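Local coordinates for protein glycoside hydrolase, GH17 family (Formosa sp. Hel1_33_131, PDB 6FCG) that probably cleaves internal beta-1,3-glucosidic bonds of the algal storage glucan laminarin, as an endo-acting enzyme of its family, at residues W308-N313 with T324-E329; A379-W384 with G408-L413. All blocks are in the same frame, centred on the assembly; numbering follows the deposited sequence.

In the fold
Interaction 1 is the more buried: it folds the loop after strand 301-305 back onto the start of helix 326-342. Interaction 2 lies farther from the centre of the chain, about 23 Å against 16 Å, is partly buried, and sets 379-384 against helix 410-416 beside a second subunit. The two adjoin, with centres about 12 Å apart. Ser310 OG probably hydrogen-bonds Lys380 NZ and Glu326 OE1 probably Tyr381 N, tying 379-384 to both loop and helix start of interaction 1. Neither has a direct hydrogen bond across its segments: interaction 1 uses CA-H...O contacts, a water and side-chain packing, interaction 2 aromatic faces and aliphatic groups. Charged Asp325 and uncharged Asn409 cap the two helix starts.

Interaction 1. Residues W308-N313 with T324-E329; sequences WASFSN and TDEYKE
Thr324 meets Ala309 and Ser312 through its methyl group, with Thr324 CG2 4.1 Å from Ala309 CB. A beta-branched residue suits the place, giving one branch to each kind of neighbour: OG1 sits between the backbone N and the carbonyl carbon (chi1 56°), beside Ser312 and bonded to Tyr316 O. With a glycine in its place, Tyr316 O would probably lose its hydroxyl partner and the side chains of Ala309 and Ser312 the methyl they pack on.

The indole of Trp308 lies against the backbone of the first helical turn, CD1 3.9 Å from Glu329 N, with Lys328 O over one face, offset toward the rim. Its aliphatic neighbour is Lys328 CB, 3.8 Å from Trp308 NE1. NE1 is satisfied by Ala323 O, while helices 244-250 and 266-294 supply more of the pocket that this large ring fills. Ser310 CB rests on Glu326 CG at 3.7 Å.

No conventional hydrogen bond joins the segments directly; two CA-H...O contacts and a water do the polar work. Asp325 CA approaches Ser310 O at 3.1 Å, and Thr324 CA similarly meets Ala309 O. The water accepts from Ser312 N at 2.9 Å and gives a weak bond to Thr324 O.

Charge gathers at the helix start. Asp325 OD1 accepts a nearly straight bond (172°) from Lys328 N, and a weaker one from Tyr327 N. Asp325 OD2 pairs with Lys328 NZ at 3.5 Å, and Lys328 NZ also bonds Glu418 O.

Aspartate is thus the N-cap of helix 326-342, and the whole is a beta-alpha connection of the TIM-barrel fold, the loop that follows strand 301-305 packed on the start of helix 326-342.

Interaction 2. Residues A379-W384 with G408-L413; sequences AKYVLW and GNKEAL
Trp384 lays its six-membered ring against the backbone of Gly408, whose CA stands 3.7 Å from the ring centroid and only 9° off the ring normal, a CH-pi contact. The indole reaches across because CG is anti to the carbonyl carbon (chi1 -74°), which carries the benzo part out to the turn ahead of helix 410-416. Glycine suits this turn because its phi is positive; its CA sits over the ring face. At the rim, Trp384 CZ3 comes 3.8 Å from Lys410 N, and on the far side NE1 is held by Thr405 OG1, which would restrain the rotation of the indole.

To the opposite face of the tryptophan Tyr381 turns its edge, with CD1 3.4 Å above the plane and offset toward the rim. Tyr381 has CG anti to its own N (chi1 -179°), and this directs the phenol toward the helix. There Leu413 CD2 touches the ring near its root, 3.7 Å from Tyr381 CG, the two side chains crossing at about a right angle. Farther out, Tyr381 OH is 3.2 Å from Lys410 CE, a methylene at the edge of the ring. The lysine chain is extended at first and then bends at chi3, bringing its aliphatic part, and not its charge, nearest the hydroxyl.

Asn409 caps the helix, its OD1 accepting weak bonds from Glu411 N and Ala412 N. The same helix faces the second subunit, where Ala412 O bonds Ser266 OG of that subunit.

Between the two segments the contact is thus largely dispersive, with a probably electrostatic touch where the lysine methylene meets the hydroxyl; the polar bonds that place 379-384 run to other residues, Glu326, Asp354 and Thr405 among them.

Interaction 1. Residues W308-N313 with T324-E329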
loop_
_atom_site.group_PDB
_atom_site.type_symbol
_atom_site.label_atom_id
_atom_site.label_comp_id
_atom_site.label_asym_id
_atom_site.label_seq_id
_atom_site.Cartn_x
_atom_site.Cartn_y
_atom_site.Cartn_z
ATOM N N TRP A 308 -14.070 0.383 -26.658
ATOM C CA TRP A 308 -14.014 0.942 -25.312
ATOM C C TRP A 308 -15.018 0.202 -24.412
ATOM O O TRP A 308 -16.213 0.359 -24.564
ATOM C CB TRP A 308 -14.355 2.430 -25.399
ATOM C CG TRP A 308 -14.002 3.221 -24.228
ATOM C CD1 TRP A 308 -14.641 3.223 -23.011
ATOM C CD2 TRP A 308 -12.947 4.161 -24.125
ATOM N NE1 TRP A 308 -14.038 4.109 -22.163
ATOM C CE2 TRP A 308 -12.982 4.689 -22.814
ATOM C CE3 TRP A 308 -11.965 4.605 -25.000
ATOM C CZ2 TRP A 308 -12.086 5.645 -22.368
ATOM C CZ3 TRP A 308 -11.064 5.549 -24.561
ATOM C CH2 TRP A 308 -11.132 6.064 -23.253
ATOM N N ALA A 309 -14.515 -0.607 -23.484
ATOM C CA ALA A 309 -15.364 -1.478 -22.701
ATOM C C ALA A 309 -16.230 -0.738 -21.706
ATOM O O ALA A 309 -15.868 0.353 -21.224
ATOM C CB ALA A 309 -14.520 -2.515 -22.012
ATOM N N SER A 310 -17.387 -1.308 -21.406
ATOM C CA SER A 310 -18.353 -0.703 -20.493
ATOM C C SER A 310 -18.131 -1.100 -19.039
ATOM O O SER A 310 -18.800 -0.561 -18.154
ATOM C CB SER A 310 -19.774 -1.076 -20.886
ATOM O OG SER A 310 -20.008 -2.469 -20.757
ATOM N N PHE A 311 -17.207 -2.020 -18.776
ATOM C CA PHE A 311 -16.913 -2.407 -17.408
ATOM C C PHE A 311 -15.511 -2.984 -17.283
ATOM O O PHE A 311 -15.048 -3.643 -18.195
ATOM C CB PHE A 311 -17.951 -3.433 -16.906
ATOM C CG PHE A 311 -17.835 -3.736 -15.458
ATOM C CD1 PHE A 311 -18.461 -2.934 -14.521
ATOM C CD2 PHE A 311 -17.054 -4.788 -15.013
ATOM C CE1 PHE A 311 -18.328 -3.185 -13.154
ATOM C CE2 PHE A 311 -16.918 -5.053 -13.643
ATOM C CZ PHE A 311 -17.560 -4.246 -12.714
ATOM N N SER A 312 -14.850 -2.737 -16.142
ATOM C CA SER A 312 -13.561 -3.367 -15.821
ATOM C C SER A 312 -13.354 -3.452 -14.324
ATOM O O SER A 312 -13.492 -2.455 -13.623
ATOM C CB SER A 312 -12.376 -2.570 -16.390
ATOM O OG SER A 312 -11.122 -3.164 -16.009
ATOM N N ASN A 313 -12.956 -4.628 -13.858
ATOM C CA ASN A 313 -12.550 -4.798 -12.463
ATOM C C ASN A 313 -11.006 -4.871 -12.292
ATOM O O ASN A 313 -10.534 -5.265 -11.246
ATOM C CB ASN A 313 -13.242 -6.022 -11.839
ATOM C CG ASN A 313 -12.762 -7.346 -12.427
ATOM O OD1 ASN A 313 -11.863 -7.414 -13.269
ATOM N ND2 ASN A 313 -13.336 -8.402 -11.949
ATOM N N THR A 324 -13.810 2.748 -18.034
ATOM C CA THR A 324 -14.881 1.880 -18.448
ATOM C C THR A 324 -16.249 2.154 -17.803
ATOM O O THR A 324 -16.389 2.070 -16.601
ATOM C CB THR A 324 -14.526 0.427 -18.150
ATOM O OG1 THR A 324 -14.210 0.280 -16.763
ATOM C CG2 THR A 324 -13.348 0.007 -18.987
ATOM N N ASP A 325 -17.230 2.463 -18.655
ATOM C CA ASP A 325 -18.663 2.524 -18.329
ATOM C C ASP A 325 -19.422 2.760 -19.641
ATOM O O ASP A 325 -18.804 3.128 -20.647
ATOM C CB ASP A 325 -18.981 3.620 -17.286
ATOM C CG ASP A 325 -18.566 5.007 -17.750
ATOM O OD1 ASP A 325 -19.189 5.506 -18.718
ATOM O OD2 ASP A 325 -17.632 5.597 -17.135
ATOM N N GLU A 326 -20.742 2.609 -19.631
ATOM C CA GLU A 326 -21.516 2.687 -20.867
ATOM C C GLU A 326 -21.586 4.072 -21.493
ATOM O O GLU A 326 -21.791 4.199 -22.723
ATOM C CB GLU A 326 -22.921 2.173 -20.656
ATOM C CG GLU A 326 -22.961 0.679 -20.367
ATOM C CD GLU A 326 -24.365 0.105 -20.231
ATOM O OE1 GLU A 326 -25.343 0.742 -20.693
ATOM O OE2 GLU A 326 -24.489 -0.999 -19.668
ATOM N N TYR A 327 -21.419 5.107 -20.667
ATOM C CA TYR A 327 -21.476 6.490 -21.141
ATOM C C TYR A 327 -20.226 6.833 -21.940
ATOM O O TYR A 327 -20.298 7.373 -23.047
ATOM C CB TYR A 327 -21.659 7.448 -19.953
ATOM C CG TYR A 327 -21.830 8.915 -20.303
ATOM C CD1 TYR A 327 -22.842 9.334 -21.168
ATOM C CD2 TYR A 327 -21.033 9.891 -19.719
ATOM C CE1 TYR A 327 -23.026 10.680 -21.468
ATOM C CE2 TYR A 327 -21.216 11.237 -20.010
ATOM C CZ TYR A 327 -22.215 11.623 -20.879
ATOM O OH TYR A 327 -22.385 12.947 -21.159
ATOM N N LYS A 328 -19.066 6.539 -21.376
ATOM C CA LYS A 328 -17.829 6.821 -22.081
ATOM C C LYS A 328 -17.703 5.954 -23.321
ATOM O O LYS A 328 -17.123 6.404 -24.295
ATOM C CB LYS A 328 -16.605 6.661 -21.182
ATOM C CG LYS A 328 -16.546 7.705 -20.100
ATOM C CD LYS A 328 -15.164 7.766 -19.506
ATOM C CE LYS A 328 -15.121 7.448 -18.020
ATOM N NZ LYS A 328 -15.542 8.384 -17.020
ATOM N N GLU A 329 -18.224 4.725 -23.270
ATOM C CA GLU A 329 -18.256 3.857 -24.450
ATOM C C GLU A 329 -19.051 4.499 -25.582
ATOM O O GLU A 329 -18.608 4.503 -26.742
ATOM C CB GLU A 329 -18.862 2.483 -24.135
ATOM C CG GLU A 329 -18.962 1.588 -25.358
ATOM C CD GLU A 329 -19.739 0.329 -25.109
ATOM O OE1 GLU A 329 -19.196 -0.669 -25.560
ATOM O OE2 GLU A 329 -20.869 0.319 -24.512
HETATM O O HOH W 1 -16.196 -0.597 -14.661
#

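Interaction 2. Residues A379-W384 with G408-L413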
loop_
_atom_site.group_PDB
_atom_site.type_symbol
_atom_site.label_atom_id
_atom_site.label_comp_id
_atom_site.label_asym_id
_atom_site.label_seq_id
_atom_site.Cartn_x
_atom_site.Cartn_y
_atom_site.Cartn_z
ATOM N N ALA A 379 -29.568 -3.465 -24.832
ATOM C CA ALA A 379 -28.847 -2.399 -25.505
ATOM C C ALA A 379 -28.242 -1.476 -24.459
ATOM O O ALA A 379 -28.956 -0.903 -23.649
ATOM C CB ALA A 379 -29.784 -1.620 -26.426
ATOM N N LYS A 380 -26.924 -1.313 -24.520
ATOM C CA LYS A 380 -26.212 -0.380 -23.653
ATOM C C LYS A 380 -26.489 1.052 -24.077
ATOM O O LYS A 380 -26.969 1.299 -25.192
ATOM C CB LYS A 380 -24.707 -0.633 -23.706
ATOM C CG LYS A 380 -24.281 -1.975 -23.133
ATOM C CD LYS A 380 -22.833 -2.265 -23.469
ATOM C CE LYS A 380 -22.391 -3.623 -22.935
ATOM N NZ LYS A 380 -20.942 -3.903 -23.203
ATOM N N TYR A 381 -26.156 1.984 -23.198
ATOM C CA TYR A 381 -26.435 3.406 -23.388
ATOM C C TYR A 381 -26.268 3.911 -24.814
ATOM O O TYR A 381 -27.134 4.632 -25.340
ATOM C CB TYR A 381 -25.588 4.269 -22.443
ATOM C CG TYR A 381 -25.887 5.743 -22.610
ATOM C CD1 TYR A 381 -27.104 6.279 -22.176
ATOM C CD2 TYR A 381 -24.982 6.593 -23.257
ATOM C CE1 TYR A 381 -27.397 7.621 -22.355
ATOM C CE2 TYR A 381 -25.260 7.934 -23.444
ATOM C CZ TYR A 381 -26.468 8.446 -22.990
ATOM O OH TYR A 381 -26.734 9.787 -23.143
ATOM N N VAL A 382 -25.152 3.529 -25.430
ATOM C CA VAL A 382 -24.849 3.888 -26.819
ATOM C C VAL A 382 -26.007 3.693 -27.810
ATOM O O VAL A 382 -26.131 4.492 -28.740
ATOM C CB VAL A 382 -23.566 3.162 -27.303
ATOM C CG1 VAL A 382 -23.731 1.649 -27.336
ATOM C CG2 VAL A 382 -23.089 3.685 -28.648
ATOM N N LEU A 383 -26.826 2.649 -27.614
ATOM C CA LEU A 383 -27.960 2.325 -28.511
ATOM C C LEU A 383 -29.371 2.577 -27.961
ATOM O O LEU A 383 -30.346 2.194 -28.603
ATOM C CB LEU A 383 -27.893 0.841 -28.938
ATOM C CG LEU A 383 -26.659 0.338 -29.680
ATOM C CD1 LEU A 383 -26.860 -1.100 -30.134
ATOM C CD2 LEU A 383 -26.334 1.239 -30.862
ATOM N N TRP A 384 -29.501 3.166 -26.776
ATOM C CA TRP A 384 -30.837 3.441 -26.190
ATOM C C TRP A 384 -31.712 4.212 -27.139
ATOM O O TRP A 384 -32.888 3.944 -27.250
ATOM C CB TRP A 384 -30.713 4.286 -24.926
ATOM C CG TRP A 384 -30.213 3.590 -23.702
ATOM C CD1 TRP A 384 -29.737 2.305 -23.599
ATOM C CD2 TRP A 384 -30.128 4.158 -22.414
ATOM N NE1 TRP A 384 -29.369 2.057 -22.312
ATOM C CE2 TRP A 384 -29.595 3.186 -21.566
ATOM C CE3 TRP A 384 -30.448 5.415 -21.890
ATOM C CZ2 TRP A 384 -29.363 3.431 -20.209
ATOM C CZ3 TRP A 384 -30.242 5.651 -20.552
ATOM C CH2 TRP A 384 -29.697 4.663 -19.721
ATOM N N GLY A 408 -33.303 2.285 -19.125
ATOM C CA GLY A 408 -33.268 3.550 -19.824
ATOM C C GLY A 408 -33.183 4.755 -18.933
ATOM O O GLY A 408 -33.523 5.865 -19.363
ATOM N N ASN A 409 -32.718 4.543 -17.697
ATOM C CA ASN A 409 -32.625 5.614 -16.711
ATOM C C ASN A 409 -31.230 6.224 -16.688
ATOM O O ASN A 409 -30.301 5.665 -16.075
ATOM C CB ASN A 409 -33.003 5.112 -15.323
ATOM C CG ASN A 409 -33.098 6.241 -14.312
ATOM O OD1 ASN A 409 -32.727 7.384 -14.587
ATOM N ND2 ASN A 409 -33.583 5.923 -13.142
ATOM N N LYS A 410 -31.113 7.381 -17.339
ATOM C CA LYS A 410 -29.839 8.063 -17.490
ATOM C C LYS A 410 -29.232 8.448 -16.123
ATOM O O LYS A 410 -28.017 8.333 -15.914
ATOM C CB LYS A 410 -30.004 9.282 -18.415
ATOM C CG LYS A 410 -28.723 10.022 -18.807
ATOM C CD LYS A 410 -28.926 11.389 -19.602
ATOM C CE LYS A 410 -28.722 11.314 -21.110
ATOM N NZ LYS A 410 -28.647 12.664 -21.755
ATOM N N GLU A 411 -30.078 8.848 -15.179
ATOM C CA GLU A 411 -29.615 9.174 -13.831
ATOM C C GLU A 411 -28.949 7.995 -13.167
ATOM O O GLU A 411 -27.911 8.156 -12.536
ATOM C CB GLU A 411 -30.766 9.669 -12.942
ATOM C CG GLU A 411 -31.055 11.159 -13.083
ATOM C CD GLU A 411 -32.399 11.573 -12.481
ATOM O OE1 GLU A 411 -32.924 10.862 -11.589
ATOM O OE2 GLU A 411 -32.919 12.634 -12.893
ATOM N N ALA A 412 -29.528 6.815 -13.312
ATOM C CA ALA A 412 -28.962 5.606 -12.688
ATOM C C ALA A 412 -27.596 5.241 -13.264
ATOM O O ALA A 412 -26.727 4.746 -12.556
ATOM C CB ALA A 412 -29.899 4.432 -12.828
ATOM N N LEU A 413 -27.412 5.518 -14.548
ATOM C CA LEU A 413 -26.122 5.330 -15.187
ATOM C C LEU A 413 -25.093 6.311 -14.641
ATOM O O LEU A 413 -23.991 5.936 -14.252
ATOM C CB LEU A 413 -26.258 5.483 -16.700
ATOM C CG LEU A 413 -24.975 5.505 -17.523
ATOM C CD1 LEU A 413 -24.146 4.246 -17.279
ATOM C CD2 LEU A 413 -25.317 5.685 -18.995
#